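Local atomic coordinates of DNA methyltransferase (Nicotiana tabacum, PDB entry 4ONQ), a protein that probably transfers methyl groups from S-adenosyl-L-methionine to cytosine C5 in DNA, here seen as the catalytic domain of a plant DRM enzyme with bound sinefungin. Residues P38-E43 with I83-V88; Y218-L223 with V245-L250. The protein carries 5 engineered substitutions. All blocks are in the same frame, centred on the assembly; numbering follows the deposited sequence.

Overall arrangement
Both interactions belong to the Rossmann-like methyltransferase domain and lie near its sheet, their centres about 12 Å apart. Interaction 1 joins neighbouring antiparallel strands, 39-45 and 79-84, in the sheet. Interaction 2 comes later in the chain and packs helix 213-220 and the residues just after it on helix 242-249, which follows strand 231-236. The two meet directly: Tyr41 OH is probably hydrogen-bonded to His219 ND1, and Phe39 packs on Leu223. Strand 39-45 precedes strand 231-236 in sequence, yet in the sheet strand 309-312 lies between them, consistent with the rearranged, circularly permuted order of DRM methyltransferases.

Interaction 1 (P38-E43 with I83-V88); sequences PFFYYE and IHNLPV
Tyr42 and Ile83 face each other as an antiparallel hydrogen-bonded pair: Tyr42 N reaches Ile83 O at 2.9 Å, and Ile83 N returns a bond to Tyr42 O. The next pair, Tyr41 with His84, is non-hydrogen-bonded, and beyond it the backbone link from Asn85 N to Phe40 O is weak.

There the side chain of Asn85 takes over. An amide suits this place because it offers an acceptor and a donor just as a peptide does. Phe40 N gives a nearly straight bond (168°) to Asn85 OD1 at 2.7 Å, while Asn85 ND2 gives a hydrogen to Pro38 O at 3.2 Å, in the carbonyl plane and on a lone pair. With CG held between its backbone N and carbonyl carbon (chi1 63°), the amide can reach across to the other strand. ND2 also bonds Ala34 O, so this buried nitrogen has two acceptors.

The packing falls on two faces. With Tyr42 and Ile83, the Phe40 ring covers one of them. The Asn85 amide, its plane 47° from the ring, brings ND2 to 3.4 Å from Phe40 CD2; Asn85 N and His84 CA lie over a ring face, and Phe40 CE1 touches Ile83 CG2 at 3.9 Å. On the face of Tyr41 and His84, the two rings run side by side, slid so far apart that they barely overlap. Leu86 divides its branches: CD1 meets Tyr41 CD1 at 3.7 Å and CD2 meets Phe39 CD1 at 3.6 Å. Pro87 CD adds a contact to Phe39 CE1, and Asn85 O sits at the edge of that ring.

Strand 39-45 is bonded on its other side to the parallel strand 309-312. Helix 337-352 packs on Phe40 and helix 50-59 on Ile83, whereas Tyr41 OH bonds His219 of helix 213-220 and His84 NE2 bonds Glu66 of strand 66-69.

Interaction 2 (Y218-L223 with V245-L250); sequences YHLSVL and VALYRL
Leu250 lays its CD1 methyl over one face of the peptide group joining Leu220 to Ser221, 3.6 Å from Ser221 N and 3.7 Å from Leu220 C. This peptide is the flat group that meets the other segment; the aromatic rings of 218-223 look elsewhere, Tyr218 meeting the ring of Phe73 and His219 making an edge-to-face contact with Tyr82. The second methyl of Leu250, CD2, goes to Ser221 CB at 3.6 Å, so both branches of the leucine lie against the same side of this backbone.

Most of the remaining contact is leucine against leucine. Leu220 sets CG anti to its carbonyl carbon (chi1 -61°) and extends its chain beyond that, which carries CD1 across to Leu247 CD2 at 3.7 Å. The two side chains cross obliquely, and the same Leu247 methyl also approaches Leu223 CD1, more loosely, at 4.5 Å. Ala246, with only a methyl, leaves room for the end of Leu220; its CB lies 4.3 Å from Leu220 CD1.

Ser221 is the one polar side chain in this apolar seam. Ser221 OG turns back to donate to Tyr218 O at 3.0 Å, from above the carbonyl plane, and takes part in a further bond with Phe92 N, so the buried oxygen is satisfied.

Leu247 rests on Val233 and Leu223 on Ile231, both of strand 231-236. Helix 242-249 is the one that follows this strand in the Rossmann-like fold, and Ala246, whose side chain is about 9 Å from the bound sinefungin, also packs on Val216 and Ala217 of helix 213-220.

Interaction 1 (P38-E43 with I83-V88)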
loop_
_atom_site.group_PDB
_atom_site.type_symbol
_atom_site.label_atom_id
_atom_site.label_comp_id
_atom_site.label_asym_id
_atom_site.label_seq_id
_atom_site.Cartn_x
_atom_site.Cartn_y
_atom_site.Cartn_z
ATOM N N PRO A 38 -15.550 0.316 15.955
ATOM C CA PRO A 38 -14.476 -0.524 15.422
ATOM C C PRO A 38 -13.156 0.223 15.332
ATOM O O PRO A 38 -13.113 1.430 15.578
ATOM C CB PRO A 38 -14.959 -0.803 14.006
ATOM C CG PRO A 38 -15.613 0.480 13.616
ATOM C CD PRO A 38 -16.293 0.989 14.874
ATOM N N PHE A 39 -12.092 -0.498 14.986
ATOM C CA PHE A 39 -10.836 0.133 14.607
ATOM C C PHE A 39 -10.952 0.568 13.157
ATOM O O PHE A 39 -11.561 -0.128 12.346
ATOM C CB PHE A 39 -9.666 -0.837 14.762
ATOM C CG PHE A 39 -9.209 -1.012 16.179
ATOM C CD1 PHE A 39 -8.566 0.020 16.843
ATOM C CD2 PHE A 39 -9.412 -2.209 16.847
ATOM C CE1 PHE A 39 -8.134 -0.137 18.146
ATOM C CE2 PHE A 39 -8.985 -2.371 18.154
ATOM C CZ PHE A 39 -8.345 -1.333 18.803
ATOM N N PHE A 40 -10.390 1.722 12.821
ATOM C CA PHE A 40 -10.411 2.146 11.430
ATOM C C PHE A 40 -9.046 2.597 10.947
ATOM O O PHE A 40 -8.233 3.103 11.721
ATOM C CB PHE A 40 -11.487 3.205 11.160
ATOM C CG PHE A 40 -11.124 4.585 11.625
ATOM C CD1 PHE A 40 -10.451 5.462 10.785
ATOM C CD2 PHE A 40 -11.487 5.022 12.889
ATOM C CE1 PHE A 40 -10.128 6.741 11.206
ATOM C CE2 PHE A 40 -11.166 6.304 13.316
ATOM C CZ PHE A 40 -10.488 7.164 12.470
ATOM N N TYR A 41 -8.814 2.408 9.656
ATOM C CA TYR A 41 -7.529 2.680 9.046
ATOM C C TYR A 41 -7.794 3.285 7.675
ATOM O O TYR A 41 -8.369 2.634 6.806
ATOM C CB TYR A 41 -6.757 1.368 8.919
ATOM C CG TYR A 41 -5.307 1.491 8.520
ATOM C CD1 TYR A 41 -4.315 1.751 9.473
ATOM C CD2 TYR A 41 -4.920 1.305 7.189
ATOM C CE1 TYR A 41 -2.979 1.839 9.101
ATOM C CE2 TYR A 41 -3.601 1.389 6.806
ATOM C CZ TYR A 41 -2.633 1.657 7.757
ATOM O OH TYR A 41 -1.320 1.727 7.353
ATOM N N TYR A 42 -7.407 4.543 7.503
ATOM C CA TYR A 42 -7.598 5.247 6.243
ATOM C C TYR A 42 -6.261 5.686 5.662
ATOM O O TYR A 42 -5.423 6.245 6.365
ATOM C CB TYR A 42 -8.502 6.475 6.420
ATOM C CG TYR A 42 -8.725 7.194 5.113
ATOM C CD1 TYR A 42 -9.591 6.674 4.164
ATOM C CD2 TYR A 42 -8.040 8.360 4.806
ATOM C CE1 TYR A 42 -9.785 7.300 2.957
ATOM C CE2 TYR A 42 -8.230 9.000 3.592
ATOM C CZ TYR A 42 -9.105 8.461 2.671
ATOM O OH TYR A 42 -9.314 9.073 1.453
ATOM N N GLU A 43 -6.070 5.447 4.369
ATOM C CA GLU A 43 -4.817 5.796 3.712
ATOM C C GLU A 43 -5.040 6.809 2.600
ATOM O O GLU A 43 -5.966 6.672 1.802
ATOM C CB GLU A 43 -4.152 4.542 3.143
ATOM C CG GLU A 43 -2.893 4.812 2.331
ATOM C CD GLU A 43 -3.028 4.395 0.876
ATOM O OE1 GLU A 43 -4.171 4.233 0.401
ATOM O OE2 GLU A 43 -1.987 4.224 0.209
ATOM N N ILE A 83 -4.707 7.924 8.586
ATOM C CA ILE A 83 -5.546 8.322 9.705
ATOM C C ILE A 83 -6.106 7.067 10.344
ATOM O O ILE A 83 -6.781 6.288 9.680
ATOM C CB ILE A 83 -6.732 9.178 9.238
ATOM C CG1 ILE A 83 -6.243 10.368 8.410
ATOM C CG2 ILE A 83 -7.564 9.630 10.438
ATOM C CD1 ILE A 83 -5.985 11.610 9.224
ATOM N N HIS A 84 -5.839 6.864 11.628
ATOM C CA HIS A 84 -6.337 5.669 12.296
ATOM C C HIS A 84 -6.535 5.860 13.798
ATOM O O HIS A 84 -6.105 6.860 14.369
ATOM C CB HIS A 84 -5.405 4.487 12.024
ATOM C CG HIS A 84 -3.998 4.711 12.479
ATOM N ND1 HIS A 84 -3.562 4.373 13.742
ATOM C CD2 HIS A 84 -2.928 5.240 11.841
ATOM C CE1 HIS A 84 -2.282 4.681 13.860
ATOM N NE2 HIS A 84 -1.875 5.211 12.722
ATOM N N ASN A 85 -7.197 4.892 14.424
ATOM C CA ASN A 85 -7.430 4.915 15.862
ATOM C C ASN A 85 -6.843 3.681 16.549
ATOM O O ASN A 85 -7.350 3.224 17.572
ATOM C CB ASN A 85 -8.927 5.045 16.159
ATOM C CG ASN A 85 -9.736 3.855 15.655
ATOM O OD1 ASN A 85 -9.224 2.991 14.937
ATOM N ND2 ASN A 85 -11.013 3.814 16.021
ATOM N N LEU A 86 -5.771 3.149 15.972
ATOM C CA LEU A 86 -5.101 1.968 16.504
ATOM C C LEU A 86 -4.146 2.372 17.607
ATOM O O LEU A 86 -3.684 3.511 17.638
ATOM C CB LEU A 86 -4.287 1.289 15.400
ATOM C CG LEU A 86 -5.045 0.898 14.136
ATOM C CD1 LEU A 86 -4.084 0.614 12.983
ATOM C CD2 LEU A 86 -5.921 -0.305 14.422
ATOM N N PRO A 87 -3.840 1.436 18.518
ATOM C CA PRO A 87 -2.723 1.659 19.435
ATOM C C PRO A 87 -1.437 1.783 18.632
ATOM O O PRO A 87 -1.315 1.185 17.561
ATOM C CB PRO A 87 -2.707 0.392 20.298
ATOM C CG PRO A 87 -3.533 -0.610 19.555
ATOM C CD PRO A 87 -4.546 0.175 18.795
ATOM N N VAL A 88 -0.490 2.550 19.150
ATOM C CA VAL A 88 0.696 2.925 18.396
ATOM C C VAL A 88 1.926 2.199 18.949
ATOM O O VAL A 88 2.973 2.112 18.305
ATOM C CB VAL A 88 0.827 4.480 18.374
ATOM C CG1 VAL A 88 2.268 4.949 18.324
ATOM C CG2 VAL A 88 0.035 5.051 17.200
#

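Interaction 2 (Y218-L223 with V245-L250)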
loop_
_atom_site.group_PDB
_atom_site.type_symbol
_atom_site.label_atom_id
_atom_site.label_comp_id
_atom_site.label_asym_id
_atom_site.label_seq_id
_atom_site.Cartn_x
_atom_site.Cartn_y
_atom_site.Cartn_z
ATOM N N TYR A 218 2.912 -3.440 9.472
ATOM C CA TYR A 218 3.571 -2.861 10.635
ATOM C C TYR A 218 2.561 -2.104 11.482
ATOM O O TYR A 218 2.586 -2.196 12.709
ATOM C CB TYR A 218 4.715 -1.936 10.227
ATOM C CG TYR A 218 5.465 -1.327 11.395
ATOM C CD1 TYR A 218 6.307 -2.098 12.191
ATOM C CD2 TYR A 218 5.345 0.025 11.690
ATOM C CE1 TYR A 218 7.001 -1.540 13.250
ATOM C CE2 TYR A 218 6.033 0.589 12.747
ATOM C CZ TYR A 218 6.858 -0.195 13.523
ATOM O OH TYR A 218 7.540 0.375 14.576
ATOM N N HIS A 219 1.659 -1.365 10.840
ATOM C CA HIS A 219 0.626 -0.684 11.630
ATOM C C HIS A 219 -0.435 -1.617 12.241
ATOM O O HIS A 219 -0.845 -1.431 13.387
ATOM C CB HIS A 219 -0.024 0.447 10.837
ATOM C CG HIS A 219 0.951 1.474 10.357
ATOM N ND1 HIS A 219 0.719 2.266 9.254
ATOM C CD2 HIS A 219 2.173 1.828 10.824
ATOM C CE1 HIS A 219 1.752 3.066 9.064
ATOM N NE2 HIS A 219 2.647 2.822 10.004
ATOM N N LEU A 220 -0.870 -2.623 11.486
ATOM C CA LEU A 220 -1.944 -3.509 11.933
ATOM C C LEU A 220 -1.468 -4.578 12.912
ATOM O O LEU A 220 -2.282 -5.291 13.491
ATOM C CB LEU A 220 -2.616 -4.193 10.739
ATOM C CG LEU A 220 -3.303 -3.306 9.699
ATOM C CD1 LEU A 220 -3.899 -4.139 8.559
ATOM C CD2 LEU A 220 -4.377 -2.461 10.352
ATOM N N SER A 221 -0.156 -4.698 13.087
ATOM C CA SER A 221 0.405 -5.782 13.891
ATOM C C SER A 221 -0.106 -5.764 15.331
ATOM O O SER A 221 -0.197 -6.805 15.974
ATOM C CB SER A 221 1.932 -5.730 13.879
ATOM O OG SER A 221 2.405 -4.573 14.538
ATOM N N VAL A 222 -0.454 -4.576 15.818
ATOM C CA VAL A 222 -1.014 -4.410 17.156
ATOM C C VAL A 222 -2.339 -5.151 17.332
ATOM O O VAL A 222 -2.809 -5.334 18.454
ATOM C CB VAL A 222 -1.256 -2.922 17.488
ATOM C CG1 VAL A 222 0.029 -2.122 17.337
ATOM C CG2 VAL A 222 -2.353 -2.350 16.595
ATOM N N LEU A 223 -2.941 -5.578 16.226
ATOM C CA LEU A 223 -4.236 -6.245 16.281
ATOM C C LEU A 223 -4.127 -7.725 16.609
ATOM O O LEU A 223 -5.112 -8.341 17.015
ATOM C CB LEU A 223 -4.991 -6.080 14.965
ATOM C CG LEU A 223 -5.386 -4.661 14.583
ATOM C CD1 LEU A 223 -6.257 -4.681 13.328
ATOM C CD2 LEU A 223 -6.105 -3.993 15.741
ATOM N N VAL A 245 -4.002 -9.174 2.905
ATOM C CA VAL A 245 -2.704 -9.825 2.806
ATOM C C VAL A 245 -1.819 -9.432 3.981
ATOM O O VAL A 245 -1.067 -10.254 4.501
ATOM C CB VAL A 245 -2.008 -9.493 1.469
ATOM C CG1 VAL A 245 -0.577 -10.012 1.452
ATOM C CG2 VAL A 245 -2.795 -10.085 0.315
ATOM N N ALA A 246 -1.919 -8.176 4.402
ATOM C CA ALA A 246 -1.199 -7.719 5.584
ATOM C C ALA A 246 -1.644 -8.502 6.829
ATOM O O ALA A 246 -0.813 -9.043 7.555
ATOM C CB ALA A 246 -1.393 -6.223 5.783
ATOM N N LEU A 247 -2.953 -8.569 7.066
ATOM C CA LEU A 247 -3.486 -9.328 8.196
ATOM C C LEU A 247 -3.079 -10.789 8.126
ATOM O O LEU A 247 -2.764 -11.408 9.143
ATOM C CB LEU A 247 -5.009 -9.236 8.239
ATOM C CG LEU A 247 -5.576 -7.833 8.442
ATOM C CD1 LEU A 247 -7.077 -7.835 8.182
ATOM C CD2 LEU A 247 -5.258 -7.334 9.848
ATOM N N TYR A 248 -3.087 -11.342 6.920
ATOM C CA TYR A 248 -2.738 -12.745 6.733
ATOM C C TYR A 248 -1.272 -13.007 7.047
ATOM O O TYR A 248 -0.934 -13.997 7.694
ATOM C CB TYR A 248 -3.071 -13.197 5.317
ATOM C CG TYR A 248 -2.530 -14.563 4.966
ATOM C CD1 TYR A 248 -3.158 -15.716 5.414
ATOM C CD2 TYR A 248 -1.392 -14.697 4.177
ATOM C CE1 TYR A 248 -2.669 -16.969 5.087
ATOM C CE2 TYR A 248 -0.898 -15.942 3.842
ATOM C CZ TYR A 248 -1.544 -17.075 4.298
ATOM O OH TYR A 248 -1.052 -18.319 3.971
ATOM N N ARG A 249 -0.396 -12.117 6.602
ATOM C CA ARG A 249 1.030 -12.309 6.831
ATOM C C ARG A 249 1.369 -12.103 8.300
ATOM O O ARG A 249 2.379 -12.605 8.794
ATOM C CB ARG A 249 1.848 -11.377 5.940
ATOM C CG ARG A 249 1.693 -11.691 4.464
ATOM C CD ARG A 249 2.618 -10.862 3.609
ATOM N NE ARG A 249 4.023 -11.104 3.931
ATOM C CZ ARG A 249 5.020 -10.329 3.519
ATOM N NH1 ARG A 249 4.765 -9.257 2.772
ATOM N NH2 ARG A 249 6.266 -10.622 3.862
ATOM N N LEU A 250 0.502 -11.368 8.991
ATOM C CA LEU A 250 0.656 -11.104 10.412
ATOM C C LEU A 250 0.230 -12.318 11.225
ATOM O O LEU A 250 0.487 -12.399 12.426
ATOM C CB LEU A 250 -0.181 -9.891 10.819
ATOM C CG LEU A 250 0.391 -8.515 10.481
ATOM C CD1 LEU A 250 -0.634 -7.419 10.722
ATOM C CD2 LEU A 250 1.630 -8.266 11.299
#